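Local coordinates for protein cyclopropane mycolic acid synthase 1 (Mycobacterium tuberculosis, PDB 1KPH) that transfers a methylene group from S-adenosyl-L-methionine to a double bond of alpha mycolic acids, forming their distal cyclopropane ring, at residues V211-C214 against A215-G219. Sequence-based numbering, arbitrary orientation.
Sequences VQEC and ASANG
Asn218 folds its side chain back onto Cys214, one turn earlier, where helix 208-217 closes in a Schellman motif. Two backbone bonds define the motif, Gly219 N to Ser216 O at 3.0 Å and Phe220 N to Ala215 O, and Gly219 supplies the positive phi (91°) expected of its C-prime residue. Traced outward, Asn218 CB lies 3.4 Å from Cys214 O. CG stands anti to its own carbonyl carbon (chi1 -78°), which keeps the amide near that same oxygen, and Asn218 ND2 ends 2.7 Å from Cys214 O. This bond is well formed: the N-H points at the acceptor at 159°, and the donor sits in the carbonyl plane. By contrast, the backbone bond from Asn218 N to Cys214 O is weak at 3.4 Å, so the side chain supplies the firmer grip where the helical pattern fades. ND2 also bonds Asp148 OD2, tying the helix end to helix 147-157, whose Phe151 touches both Cys214 and Asn218. Another side of the helix rests on strand 221-227, with Ala215 and Gln212 both against Val222.

Earlier, Ser216 OG lies between its backbone N and carbonyl carbon, turned back toward two carbonyls. Ser216 OG lies 2.6 Å from Gln212 O. Glu213 O is 2.9 Å from Ser216 OG, and which takes the proton is not settled. Gln212 O and Glu213 O already accept the helical bonds of Ser216 N and Ala217 N, so whichever takes the hydroxyl proton would hold two. Glu213, bent at chi2, brings only its carboxylate to Ala217: Glu213 OE2 is 3.5 Å from Ala217 CB.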
ATOM      1  N   VAL A 211      -3.666  -2.152  15.221  1.00 23.66           N
ATOM      2  CA  VAL A 211      -3.293  -0.841  14.689  1.00 21.53           C
ATOM      3  C   VAL A 211      -3.714   0.231  15.688  1.00 21.58           C
ATOM      4  O   VAL A 211      -2.964   1.165  15.970  1.00 20.57           O
ATOM      5  CB  VAL A 211      -3.983  -0.565  13.330  1.00 21.50           C
ATOM      6  CG1 VAL A 211      -3.691   0.857  12.868  1.00 18.88           C
ATOM      7  CG2 VAL A 211      -3.500  -1.566  12.300  1.00 20.14           C
ATOM      8  N   GLN A 212      -4.921   0.087  16.221  1.00 22.00           N
ATOM      9  CA  GLN A 212      -5.445   1.026  17.205  1.00 22.83           C
ATOM     10  C   GLN A 212      -4.539   1.073  18.447  1.00 23.48           C
ATOM     11  O   GLN A 212      -4.327   2.135  19.036  1.00 23.01           O
ATOM     12  CB  GLN A 212      -6.864   0.606  17.606  1.00 24.33           C
ATOM     13  CG  GLN A 212      -7.890   0.773  16.496  1.00 24.28           C
ATOM     14  CD  GLN A 212      -8.480   2.167  16.464  1.00 25.35           C
ATOM     15  OE1 GLN A 212      -7.819   3.138  16.824  1.00 26.68           O
ATOM     16  NE2 GLN A 212      -9.729   2.274  16.022  1.00 25.93           N
ATOM     17  N   GLU A 213      -4.004  -0.084  18.828  1.00 22.30           N
ATOM     18  CA  GLU A 213      -3.130  -0.193  19.995  1.00 24.92           C
ATOM     19  C   GLU A 213      -1.774   0.486  19.806  1.00 25.60           C
ATOM     20  O   GLU A 213      -1.362   1.302  20.633  1.00 22.14           O
ATOM     21  CB  GLU A 213      -2.927  -1.671  20.353  1.00 24.64           C
ATOM     22  CG  GLU A 213      -1.802  -1.963  21.351  1.00 27.99           C
ATOM     23  CD  GLU A 213      -1.917  -1.167  22.643  1.00 29.16           C
ATOM     24  OE1 GLU A 213      -3.054  -0.909  23.095  1.00 28.77           O
ATOM     25  OE2 GLU A 213      -0.863  -0.809  23.213  1.00 29.39           O
ATOM     26  N   CYS A 214      -1.083   0.147  18.720  1.00 26.45           N
ATOM     27  CA  CYS A 214       0.227   0.726  18.447  1.00 28.58           C
ATOM     28  C   CYS A 214       0.146   2.232  18.214  1.00 29.85           C
ATOM     29  O   CYS A 214       1.104   2.962  18.481  1.00 28.84           O
ATOM     30  CB  CYS A 214       0.862   0.039  17.238  1.00 30.50           C
ATOM     31  SG  CYS A 214       1.161  -1.725  17.499  1.00 34.09           S
ATOM     32  N   ALA A 215      -1.000   2.697  17.726  1.00 29.40           N
ATOM     33  CA  ALA A 215      -1.194   4.119  17.475  1.00 29.05           C
ATOM     34  C   ALA A 215      -1.361   4.849  18.801  1.00 28.39           C
ATOM     35  O   ALA A 215      -0.643   5.804  19.099  1.00 28.40           O
ATOM     36  CB  ALA A 215      -2.429   4.338  16.606  1.00 30.12           C
ATOM     37  N   SER A 216      -2.322   4.395  19.593  1.00 28.35           N
ATOM     38  CA  SER A 216      -2.594   4.998  20.891  1.00 30.07           C
ATOM     39  C   SER A 216      -1.382   4.942  21.823  1.00 29.63           C
ATOM     40  O   SER A 216      -1.032   5.939  22.461  1.00 29.78           O
ATOM     41  CB  SER A 216      -3.792   4.298  21.537  1.00 30.18           C
ATOM     42  OG  SER A 216      -3.646   2.889  21.481  1.00 32.18           O
ATOM     43  N   ALA A 217      -0.737   3.782  21.889  1.00 28.58           N
ATOM     44  CA  ALA A 217       0.429   3.595  22.748  1.00 28.08           C
ATOM     45  C   ALA A 217       1.584   4.527  22.384  1.00 28.39           C
ATOM     46  O   ALA A 217       2.471   4.784  23.205  1.00 25.33           O
ATOM     47  CB  ALA A 217       0.893   2.145  22.681  1.00 28.80           C
ATOM     48  N   ASN A 218       1.575   5.035  21.155  1.00 28.28           N
ATOM     49  CA  ASN A 218       2.640   5.921  20.713  1.00 28.45           C
ATOM     50  C   ASN A 218       2.221   7.381  20.623  1.00 29.10           C
ATOM     51  O   ASN A 218       2.883   8.189  19.970  1.00 30.07           O
ATOM     52  CB  ASN A 218       3.205   5.433  19.380  1.00 28.71           C
ATOM     53  CG  ASN A 218       4.140   4.251  19.552  1.00 28.51           C
ATOM     54  OD1 ASN A 218       5.229   4.388  20.105  1.00 29.01           O
ATOM     55  ND2 ASN A 218       3.713   3.082  19.093  1.00 27.30           N
ATOM     56  N   GLY A 219       1.112   7.708  21.281  1.00 28.47           N
ATOM     57  CA  GLY A 219       0.645   9.082  21.311  1.00 28.71           C
ATOM     58  C   GLY A 219      -0.326   9.573  20.259  1.00 29.41           C
ATOM     59  O   GLY A 219      -0.647  10.762  20.244  1.00 29.38           O
TER